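Local coordinates for protein A52 (Vaccinia virus, PDB 2VVW), which suppresses the host innate immune response as a Bcl-2-like protein, associating with IRAK2 to inhibit NF-kappaB signalling and with TRAF6 to activate p38, at residues Pro7-Tyr12 with Gly42-Glu47; Asp13-Arg18 with Ile144-Leu149; Ile24-Phe29 with Tyr124-Ile129; Met30-Leu35 with Leu105-Val110. All blocks are in the same frame, centred on the assembly; numbering follows the deposited sequence.

Interaction 1: Pro7-Tyr12 with Gly42-Glu47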
# COMPACT_ATOMS: atom_id res chain seq x y z
N PRO A 7 -6.19 4.21 11.60
CA PRO A 7 -6.72 5.09 10.55
C PRO A 7 -5.89 5.03 9.27
O PRO A 7 -4.76 4.52 9.26
CB PRO A 7 -6.61 6.49 11.17
CG PRO A 7 -5.47 6.38 12.13
CD PRO A 7 -5.58 4.99 12.70
N ASP A 8 -6.45 5.55 8.18
CA ASP A 8 -5.67 5.74 6.98
C ASP A 8 -4.97 7.08 7.09
O ASP A 8 -5.58 8.02 7.60
CB ASP A 8 -6.57 5.74 5.76
CG ASP A 8 -5.78 5.78 4.49
OD1 ASP A 8 -5.28 4.70 4.08
OD2 ASP A 8 -5.62 6.89 3.93
N TYR A 9 -3.72 7.19 6.63
CA TYR A 9 -2.93 8.41 6.84
C TYR A 9 -2.90 9.39 5.66
O TYR A 9 -2.43 10.50 5.82
CB TYR A 9 -1.52 8.05 7.36
CG TYR A 9 -1.60 7.43 8.74
CD1 TYR A 9 -2.05 8.19 9.84
CD2 TYR A 9 -1.29 6.10 8.96
CE1 TYR A 9 -2.16 7.63 11.11
CE2 TYR A 9 -1.40 5.52 10.24
CZ TYR A 9 -1.83 6.30 11.32
OH TYR A 9 -1.97 5.75 12.57
N LEU A 10 -3.45 9.02 4.52
CA LEU A 10 -3.36 9.88 3.33
C LEU A 10 -3.90 11.28 3.57
O LEU A 10 -3.23 12.27 3.25
CB LEU A 10 -4.11 9.25 2.17
CG LEU A 10 -4.02 9.96 0.81
CD1 LEU A 10 -2.58 10.30 0.42
CD2 LEU A 10 -4.68 9.09 -0.23
N GLU A 11 -5.08 11.37 4.17
CA GLU A 11 -5.73 12.66 4.44
C GLU A 11 -5.82 12.99 5.94
O GLU A 11 -6.57 13.86 6.35
CB GLU A 11 -7.11 12.67 3.79
CG GLU A 11 -7.06 12.53 2.28
CD GLU A 11 -8.43 12.38 1.63
OE1 GLU A 11 -9.40 12.05 2.33
OE2 GLU A 11 -8.52 12.59 0.41
N TYR A 12 -5.01 12.31 6.75
CA TYR A 12 -5.05 12.44 8.19
C TYR A 12 -4.34 13.73 8.60
O TYR A 12 -3.26 14.04 8.10
CB TYR A 12 -4.37 11.22 8.78
CG TYR A 12 -4.55 10.94 10.26
CD1 TYR A 12 -5.69 10.30 10.73
CD2 TYR A 12 -3.54 11.21 11.17
CE1 TYR A 12 -5.84 9.98 12.09
CE2 TYR A 12 -3.68 10.89 12.53
CZ TYR A 12 -4.82 10.27 12.97
OH TYR A 12 -4.94 9.96 14.30
N GLY A 42 -3.22 15.06 3.75
CA GLY A 42 -3.56 15.73 5.00
C GLY A 42 -2.38 16.52 5.52
O GLY A 42 -1.32 16.60 4.87
N ARG A 43 -2.56 17.13 6.69
CA ARG A 43 -1.50 17.92 7.31
C ARG A 43 -0.31 17.05 7.70
O ARG A 43 0.84 17.49 7.67
CB ARG A 43 -2.04 18.66 8.53
CG ARG A 43 -3.00 19.77 8.15
CD ARG A 43 -3.13 20.80 9.24
NE ARG A 43 -4.35 20.63 10.02
CZ ARG A 43 -5.58 20.95 9.60
NH1 ARG A 43 -5.77 21.44 8.38
NH2 ARG A 43 -6.62 20.76 10.40
N LEU A 44 -0.57 15.80 8.08
CA LEU A 44 0.52 14.93 8.51
C LEU A 44 1.51 14.65 7.37
O LEU A 44 2.70 14.90 7.51
CB LEU A 44 -0.03 13.62 9.07
CG LEU A 44 1.01 12.56 9.42
CD1 LEU A 44 2.03 13.11 10.41
CD2 LEU A 44 0.31 11.30 9.95
N PHE A 45 1.03 14.09 6.27
CA PHE A 45 1.86 13.88 5.08
C PHE A 45 2.44 15.19 4.55
O PHE A 45 3.58 15.21 4.10
CB PHE A 45 1.05 13.20 3.94
CG PHE A 45 0.87 11.69 4.10
CD1 PHE A 45 1.19 11.05 5.28
CD2 PHE A 45 0.37 10.94 3.06
CE1 PHE A 45 1.01 9.68 5.40
CE2 PHE A 45 0.20 9.58 3.16
CZ PHE A 45 0.51 8.95 4.34
N ASN A 46 1.68 16.27 4.59
CA ASN A 46 2.22 17.57 4.15
C ASN A 46 3.45 18.03 4.98
O ASN A 46 4.36 18.67 4.44
CB ASN A 46 1.13 18.65 4.09
CG ASN A 46 0.30 18.58 2.80
OD1 ASN A 46 0.75 18.08 1.76
ND2 ASN A 46 -0.92 19.10 2.86
N GLU A 47 3.49 17.69 6.26
CA GLU A 47 4.69 17.96 7.08
C GLU A 47 5.85 17.06 6.69
O GLU A 47 7.00 17.53 6.60
CB GLU A 47 4.40 17.80 8.58
CG GLU A 47 3.56 18.90 9.16
CD GLU A 47 4.17 20.29 8.97
OE1 GLU A 47 5.38 20.44 9.22
OE2 GLU A 47 3.44 21.22 8.57
O HOH W 1 -1.74 13.21 5.77
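Leu-10 and Gly-42 meet backbone to backbone at the start of helix 43-49. Gly-42 N donates to Leu-10 O at 2.8 Å, on a lone pair and in the carbonyl plane. Next to this, Leu-44 N donates to Tyr-12 O at 3.2 Å, with an N-H...O angle of 161°. Gly-42 is the N-cap residue, so the loop supplies an acceptor to an amide of the first helical turn. A water serves another: it accepts from Phe-45 N at 2.9 Å and lies 2.8 Å from Tyr-9 O.

The tight part is the buried side. The type I turn from Tyr-9 to Tyr-12 presses on the Phe-45 ring, and Tyr-9 O sits 3.5 Å above the centre of one ring face. Tyr-9 CB packs against Phe-45 CE1 at 3.6 Å. The Leu-10 side chain crosses the Phe-45 side chain at about a right angle. Leu-44 turns its CD2 branch to both tyrosine rings, 3.9 Å from Tyr-9 CD1 and 4.0 Å from Tyr-12 CD2. Asp-8 holds the loop from within: its OD2 accepts from Leu-10 N in an Asx turn.

The other side is looser. Glu-11 and Arg-43 are exposed and add little to the interface. The tyrosine hydroxyls leave the contact and bond to Asp-19.

Helix 21-35 lies behind the buried side. Its Ile-24 touches Tyr-9 and Leu-44, and its Tyr-28 meets Phe-45 edge-to-face. Helix 135-153 flanks helix 43-49 through Val-152, which touches Arg-43 and Glu-47.

Interaction 2: Asp13-Arg18 with Ile144-Leu149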
# COMPACT_ATOMS: atom_id res chain seq x y z
N ASP A 13 -4.95 14.48 9.52
CA ASP A 13 -4.45 15.80 9.90
C ASP A 13 -3.74 15.82 11.26
O ASP A 13 -3.19 16.85 11.63
CB ASP A 13 -5.59 16.81 9.94
CG ASP A 13 -6.09 17.20 8.57
OD1 ASP A 13 -5.32 17.14 7.59
OD2 ASP A 13 -7.27 17.58 8.47
N ASP A 14 -3.76 14.69 11.98
CA ASP A 14 -3.16 14.70 13.33
C ASP A 14 -1.99 13.73 13.46
O ASP A 14 -1.52 13.17 12.48
CB ASP A 14 -4.21 14.39 14.39
CG ASP A 14 -4.07 15.27 15.65
OD1 ASP A 14 -2.93 15.61 16.09
OD2 ASP A 14 -5.12 15.62 16.19
N LEU A 15 -1.48 13.61 14.67
CA LEU A 15 -0.42 12.68 14.98
C LEU A 15 -0.56 12.41 16.48
O LEU A 15 -0.08 13.17 17.31
CB LEU A 15 0.94 13.28 14.59
CG LEU A 15 2.16 12.37 14.79
CD1 LEU A 15 1.83 11.02 14.27
CD2 LEU A 15 3.41 12.91 14.12
N LEU A 16 -1.27 11.34 16.81
CA LEU A 16 -1.61 11.04 18.20
C LEU A 16 -0.76 9.89 18.75
O LEU A 16 -0.04 9.23 18.01
CB LEU A 16 -3.11 10.74 18.31
CG LEU A 16 -4.04 11.83 17.75
CD1 LEU A 16 -5.49 11.37 17.74
CD2 LEU A 16 -3.89 13.17 18.49
N ASP A 17 -0.83 9.67 20.07
CA ASP A 17 0.01 8.67 20.72
C ASP A 17 -0.13 7.29 20.06
O ASP A 17 0.86 6.61 19.83
CB ASP A 17 -0.29 8.57 22.21
CG ASP A 17 0.26 9.76 23.01
OD1 ASP A 17 1.11 10.52 22.48
OD2 ASP A 17 -0.18 9.92 24.17
N ARG A 18 -1.37 6.93 19.74
CA ARG A 18 -1.70 5.63 19.14
C ARG A 18 -1.24 5.47 17.70
O ARG A 18 -1.23 4.36 17.19
CB ARG A 18 -3.21 5.40 19.19
CG ARG A 18 -4.02 6.36 18.29
CD ARG A 18 -4.31 5.81 16.89
NE ARG A 18 -5.09 6.76 16.09
CZ ARG A 18 -6.40 6.94 16.19
NH1 ARG A 18 -7.11 6.24 17.07
NH2 ARG A 18 -7.01 7.85 15.42
N ILE A 144 8.82 15.82 16.91
CA ILE A 144 9.08 16.98 16.08
C ILE A 144 7.86 17.27 15.21
O ILE A 144 7.43 18.42 15.13
CB ILE A 144 10.37 16.81 15.24
CG1 ILE A 144 11.59 16.96 16.15
CG2 ILE A 144 10.45 17.84 14.08
CD1 ILE A 144 12.93 16.68 15.47
N LEU A 145 7.30 16.23 14.59
CA LEU A 145 6.14 16.38 13.71
C LEU A 145 4.94 16.90 14.48
O LEU A 145 4.24 17.80 14.03
CB LEU A 145 5.80 15.05 13.02
CG LEU A 145 6.67 14.69 11.82
CD1 LEU A 145 6.51 13.21 11.44
CD2 LEU A 145 6.32 15.59 10.62
N GLN A 146 4.72 16.33 15.67
CA GLN A 146 3.65 16.78 16.54
C GLN A 146 3.77 18.26 16.85
O GLN A 146 2.78 19.00 16.77
CB GLN A 146 3.63 15.96 17.83
CG GLN A 146 3.13 14.53 17.66
CD GLN A 146 3.25 13.71 18.94
OE1 GLN A 146 4.21 13.85 19.69
NE2 GLN A 146 2.27 12.86 19.19
N ASN A 147 4.98 18.70 17.21
CA ASN A 147 5.24 20.12 17.45
C ASN A 147 4.90 20.98 16.25
O ASN A 147 4.27 22.03 16.38
CB ASN A 147 6.72 20.37 17.79
CG ASN A 147 7.09 19.91 19.18
OD1 ASN A 147 6.26 19.91 20.09
ND2 ASN A 147 8.34 19.51 19.35
N ARG A 148 5.33 20.54 15.07
CA ARG A 148 5.13 21.30 13.85
C ARG A 148 3.65 21.40 13.49
O ARG A 148 3.21 22.43 12.97
CB ARG A 148 5.92 20.69 12.70
CG ARG A 148 7.42 20.93 12.84
CD ARG A 148 8.22 20.35 11.69
NE ARG A 148 9.67 20.52 11.91
CZ ARG A 148 10.63 20.13 11.07
NH1 ARG A 148 10.34 19.57 9.91
NH2 ARG A 148 11.90 20.32 11.40
N LEU A 149 2.90 20.35 13.78
CA LEU A 149 1.45 20.34 13.54
C LEU A 149 0.71 21.32 14.46
O LEU A 149 -0.22 22.01 14.04
CB LEU A 149 0.89 18.93 13.67
CG LEU A 149 1.31 18.02 12.50
CD1 LEU A 149 1.07 16.55 12.81
CD2 LEU A 149 0.57 18.43 11.23
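Leu-15 packs on helix 135-153, where it meets Leu-145, Gln-146 and Leu-149. Its CD2 methyl presses on Leu-145 CB at 3.4 Å, tighter than usual for two carbons. Its CB lies 3.7 Å from Leu-149 CD1. Between these two contacts its CG packs on Gln-146 CG, also at 3.7 Å, and the two side chains cross at about a right angle.

The polar bond sits beside this apolar contact. Gln-146 NE2 donates to Leu-15 O at 3.0 Å, with an N-H...O angle of 164°. The acceptor lies nearly in the amide plane of Gln-146. The donor, however, comes in from above the carbonyl plane, 45° out of it. Thus one residue of the loop is held twice, by its side chain and by its carbonyl.

The trans first torsion of Leu-15 (chi1 -176°) carries its side chain toward the helix, with CD2 against Leu-145 and CD1 reaching Ile-24. Gln-146 runs extended beyond CG, and its CG also lies 3.5 Å from Leu-15 O.

In the next shell, Leu-15 N donates to Asp-14 OD1 at 2.8 Å, on the anti side of the carboxylate. Asp-13 OD1 accepts from Arg-43 N at the start of helix 43-49. Leu-16 N donates to Asp-19 OD2. Weak bonds from Lys-142 NZ to Leu-16 O and Asp-17 O add a little.

The contact ties the N-terminal loop to the last helix of the Bcl-2-like bundle. Helix 21-35 backs it through Ile-24 on Leu-15 and Met-21 on Leu-145. Helix 43-49 touches Leu-145 and Leu-149 through Glu-47.

Interaction 3: Ile24-Phe29 with Tyr124-Ile129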
# COMPACT_ATOMS: atom_id res chain seq x y z
N ILE A 24 2.95 5.10 9.69
CA ILE A 24 2.77 6.36 9.00
C ILE A 24 3.72 6.44 7.81
O ILE A 24 3.31 6.81 6.69
CB ILE A 24 2.97 7.57 9.95
CG1 ILE A 24 1.79 7.69 10.94
CG2 ILE A 24 3.11 8.84 9.18
CD1 ILE A 24 2.05 8.65 12.11
N LEU A 25 4.98 6.11 8.04
CA LEU A 25 5.97 6.14 6.98
C LEU A 25 5.72 5.07 5.91
O LEU A 25 5.90 5.34 4.73
CB LEU A 25 7.40 6.05 7.54
CG LEU A 25 7.89 7.21 8.43
CD1 LEU A 25 9.22 6.87 9.05
CD2 LEU A 25 7.97 8.48 7.64
N GLU A 26 5.27 3.89 6.31
CA GLU A 26 4.89 2.84 5.33
C GLU A 26 3.84 3.38 4.38
O GLU A 26 3.99 3.25 3.18
CB GLU A 26 4.32 1.58 6.00
CG GLU A 26 5.32 0.68 6.69
CD GLU A 26 4.67 -0.59 7.28
OE1 GLU A 26 5.13 -1.71 6.95
OE2 GLU A 26 3.69 -0.47 8.06
N GLU A 27 2.79 3.98 4.92
CA GLU A 27 1.70 4.50 4.11
C GLU A 27 2.13 5.69 3.29
O GLU A 27 1.69 5.86 2.15
CB GLU A 27 0.48 4.84 4.98
CG GLU A 27 -0.19 3.60 5.55
CD GLU A 27 -1.65 3.77 5.94
OE1 GLU A 27 -2.24 4.86 5.74
OE2 GLU A 27 -2.19 2.77 6.47
N TYR A 28 2.99 6.54 3.86
CA TYR A 28 3.55 7.69 3.12
C TYR A 28 4.31 7.25 1.86
O TYR A 28 4.07 7.73 0.76
CB TYR A 28 4.48 8.47 4.04
CG TYR A 28 5.15 9.64 3.37
CD1 TYR A 28 4.41 10.78 3.03
CD2 TYR A 28 6.50 9.61 3.06
CE1 TYR A 28 4.99 11.86 2.41
CE2 TYR A 28 7.11 10.70 2.44
CZ TYR A 28 6.35 11.82 2.11
OH TYR A 28 6.93 12.90 1.50
N PHE A 29 5.23 6.32 2.04
CA PHE A 29 5.96 5.80 0.89
C PHE A 29 5.10 5.02 -0.09
O PHE A 29 5.29 5.13 -1.30
CB PHE A 29 7.19 5.01 1.34
CG PHE A 29 8.24 5.88 1.98
CD1 PHE A 29 8.81 6.92 1.28
CD2 PHE A 29 8.65 5.67 3.27
CE1 PHE A 29 9.77 7.72 1.86
CE2 PHE A 29 9.60 6.47 3.86
CZ PHE A 29 10.16 7.50 3.16
N TYR A 124 11.70 -0.69 -1.01
CA TYR A 124 13.09 -0.46 -0.60
C TYR A 124 13.25 0.75 0.32
O TYR A 124 14.19 0.81 1.10
CB TYR A 124 14.01 -0.32 -1.83
CG TYR A 124 14.32 -1.64 -2.46
CD1 TYR A 124 15.45 -2.35 -2.08
CD2 TYR A 124 13.46 -2.22 -3.40
CE1 TYR A 124 15.75 -3.58 -2.64
CE2 TYR A 124 13.75 -3.46 -3.96
CZ TYR A 124 14.89 -4.13 -3.58
OH TYR A 124 15.19 -5.36 -4.12
N CYS A 125 12.35 1.74 0.21
CA CYS A 125 12.31 2.84 1.17
C CYS A 125 12.14 2.32 2.59
O CYS A 125 12.79 2.81 3.50
CB CYS A 125 11.20 3.81 0.84
SG CYS A 125 11.33 4.51 -0.81
N LEU A 126 11.30 1.31 2.78
CA LEU A 126 11.07 0.76 4.11
C LEU A 126 12.31 0.05 4.59
O LEU A 126 12.66 0.15 5.78
CB LEU A 126 9.88 -0.21 4.15
CG LEU A 126 8.59 0.19 3.43
CD1 LEU A 126 7.53 -0.93 3.48
CD2 LEU A 126 8.08 1.49 3.98
N ARG A 127 12.95 -0.71 3.70
CA ARG A 127 14.19 -1.42 4.08
C ARG A 127 15.23 -0.39 4.52
O ARG A 127 15.91 -0.58 5.50
CB ARG A 127 14.72 -2.27 2.91
CG ARG A 127 15.82 -3.26 3.31
CD ARG A 127 16.35 -4.08 2.13
NE ARG A 127 15.32 -4.78 1.36
CZ ARG A 127 15.57 -5.67 0.40
NH1 ARG A 127 16.82 -6.00 0.09
NH2 ARG A 127 14.57 -6.25 -0.26
N ALA A 128 15.34 0.70 3.78
CA ALA A 128 16.31 1.75 4.10
C ALA A 128 16.04 2.36 5.48
O ALA A 128 16.97 2.53 6.27
CB ALA A 128 16.26 2.85 3.02
N ILE A 129 14.77 2.69 5.76
CA ILE A 129 14.35 3.28 7.05
C ILE A 129 14.71 2.37 8.20
O ILE A 129 15.25 2.83 9.21
CB ILE A 129 12.80 3.56 7.11
CG1 ILE A 129 12.40 4.68 6.14
CG2 ILE A 129 12.34 3.91 8.53
CD1 ILE A 129 13.06 5.99 6.37
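Phe-29 N donates to Leu-25 O at 2.9 Å, a helical bond within 24-29, and both side chains point to 124-129. No hydrogen bond crosses between the segments. The contact is apolar, and the Phe-29 ring carries most of it.

Cys-125 CB lies over one ring face, offset toward the rim of the ring. It is 3.9 Å from the Phe-29 centroid and 15° off the normal, a CH-pi contact. Cys-125 SG sits more obliquely, 4.5 Å from the same centroid, a sulfur-aromatic contact. The opposite face is met by Tyr-28 CD2, also offset toward the ring's rim. Ile-129 CG1 comes obliquely to Phe-29 CE2, at 4.0 Å.

This is helix-on-helix packing inside the Bcl-2-like bundle. The axes of the two segments are roughly antiparallel, at 148°, and approach to 10.0 Å. Cys-106 of helix 96-115 also touches the Phe-29 ring.

Leu-126 CD2 lies 3.7 Å from Glu-26 CA. It also meets the aliphatic part of Glu-26, and these two side chains cross at about a right angle. Glu-27 faces away and makes a salt bridge with Lys-123 of the second subunit.

Interaction 4: Met30-Leu35 with Leu105-Val110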
# COMPACT_ATOMS: atom_id res chain seq x y z
N MET A 30 4.11 4.29 0.41
CA MET A 30 3.17 3.58 -0.45
C MET A 30 2.41 4.57 -1.30
O MET A 30 2.38 4.45 -2.51
CB MET A 30 2.20 2.76 0.40
CG MET A 30 1.07 2.10 -0.34
SD MET A 30 -0.10 1.38 0.82
CE MET A 30 -0.98 2.85 1.41
N TYR A 31 1.81 5.57 -0.66
CA TYR A 31 0.94 6.50 -1.39
C TYR A 31 1.73 7.42 -2.34
O TYR A 31 1.30 7.68 -3.48
CB TYR A 31 0.09 7.31 -0.43
CG TYR A 31 -1.13 6.59 0.12
CD1 TYR A 31 -2.14 6.14 -0.73
CD2 TYR A 31 -1.29 6.38 1.51
CE1 TYR A 31 -3.27 5.48 -0.24
CE2 TYR A 31 -2.44 5.72 2.01
CZ TYR A 31 -3.41 5.27 1.13
OH TYR A 31 -4.54 4.65 1.59
N ARG A 32 2.86 7.94 -1.86
CA ARG A 32 3.70 8.79 -2.70
C ARG A 32 4.33 7.96 -3.83
O ARG A 32 4.35 8.38 -4.99
CB ARG A 32 4.77 9.48 -1.87
CG ARG A 32 5.64 10.43 -2.69
CD ARG A 32 6.40 11.41 -1.82
NE ARG A 32 7.36 12.18 -2.61
CZ ARG A 32 7.93 13.31 -2.22
NH1 ARG A 32 7.64 13.85 -1.05
NH2 ARG A 32 8.78 13.93 -3.03
N GLY A 33 4.82 6.78 -3.50
CA GLY A 33 5.40 5.89 -4.50
C GLY A 33 4.46 5.35 -5.57
O GLY A 33 4.91 5.03 -6.68
N LEU A 34 3.16 5.24 -5.26
CA LEU A 34 2.19 4.68 -6.19
C LEU A 34 1.30 5.74 -6.84
O LEU A 34 1.03 5.64 -8.03
CB LEU A 34 1.33 3.57 -5.54
CG LEU A 34 2.08 2.34 -5.00
CD1 LEU A 34 1.08 1.26 -4.45
CD2 LEU A 34 3.06 1.71 -6.00
N LEU A 35 0.88 6.74 -6.07
CA LEU A 35 -0.01 7.80 -6.60
C LEU A 35 0.71 9.09 -6.96
O LEU A 35 0.23 9.85 -7.79
CB LEU A 35 -1.11 8.15 -5.59
CG LEU A 35 -2.00 7.02 -5.10
CD1 LEU A 35 -2.99 7.57 -4.13
CD2 LEU A 35 -2.66 6.32 -6.27
N LEU A 105 14.98 11.90 1.51
CA LEU A 105 15.77 11.30 0.43
C LEU A 105 15.02 10.11 -0.16
O LEU A 105 14.90 10.00 -1.37
CB LEU A 105 17.13 10.85 0.97
CG LEU A 105 18.07 10.10 0.02
CD1 LEU A 105 18.72 11.06 -0.96
CD2 LEU A 105 19.12 9.32 0.83
N CYS A 106 14.52 9.24 0.70
CA CYS A 106 13.68 8.11 0.28
C CYS A 106 12.53 8.59 -0.59
O CYS A 106 12.23 8.00 -1.63
CB CYS A 106 13.13 7.38 1.51
SG CYS A 106 14.41 6.46 2.34
N ALA A 107 11.88 9.65 -0.13
CA ALA A 107 10.74 10.26 -0.82
C ALA A 107 11.09 10.75 -2.21
O ALA A 107 10.31 10.55 -3.18
CB ALA A 107 10.21 11.41 -0.01
N CYS A 108 12.21 11.44 -2.32
CA CYS A 108 12.65 11.96 -3.61
C CYS A 108 13.06 10.80 -4.54
O CYS A 108 12.85 10.87 -5.73
CB CYS A 108 13.80 12.95 -3.43
SG CYS A 108 13.29 14.51 -2.63
N VAL A 109 13.62 9.74 -3.98
CA VAL A 109 13.99 8.55 -4.76
C VAL A 109 12.74 7.80 -5.24
O VAL A 109 12.66 7.40 -6.40
CB VAL A 109 14.93 7.61 -3.94
CG1 VAL A 109 15.12 6.26 -4.63
CG2 VAL A 109 16.29 8.31 -3.71
N VAL A 110 11.76 7.63 -4.36
CA VAL A 110 10.54 6.93 -4.75
C VAL A 110 9.84 7.66 -5.91
O VAL A 110 9.23 7.01 -6.75
CB VAL A 110 9.58 6.68 -3.53
CG1 VAL A 110 8.60 7.84 -3.30
CG2 VAL A 110 8.82 5.38 -3.71
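The Arg-32 guanidinium lies flat over Ala-107. Ala-107 CB stands 3.6 Å from the guanidinium plane, over its centre, and is 3.7 Å from Arg-32 NH1. Arg-32 leaves its helix with CG opposite the backbone N (chi1 -178°) and runs extended to NE, which carries the flat group across to the partner helix.

Nearer the backbone, Arg-32 CG meets Val-110 CG1 at 4.0 Å, and the two side chains cross obliquely. The other methyl, Val-110 CG2, sits against Gly-33 CA at 3.5 Å. With no side chain on Gly-33, the valine rests directly on the backbone of helix 21-35. The CA atoms of Gly-33 and Val-110 are 5.3 Å apart. The axes of the two segments are 9.4 Å apart at closest and run nearly parallel, at 21°.

The buried charge of Arg-32 is met from outside the two segments. Its NH2 forms salt bridges with Asp-111 and Asp-52, and its NH1 bonds to Tyr-28 OH. These partners probably fix the rotation of the guanidinium over Ala-107.

Helix 51-59 supplies Asp-52, and helix 123-132 touches Val-110 through Cys-125. The other side of helix 21-35 faces the second subunit, with Met-30 and Leu-34 packed on their own counterparts there.

In the fold
All four contacts take one segment from the N-terminal loop and helix 21-35. Interactions 3 and 4 use successive turns of that helix. Their centres are about 8 Å apart, they touch, and both reach the second subunit. Interactions 1 and 2 use the loop before the helix; their centres lie about 10 Å apart, and they touch as well. Interaction 2 is about 21 Å from interaction 4, centre to centre. Interaction 4 is nested inside interaction 3 along the chain, and both are nested inside interaction 2. Interaction 1 crosses the other three. Helix 21-35 is therefore set against helices 96-115 and 123-132, while the loop before it binds helices 43-49 and 135-153 into the same all-helical domain.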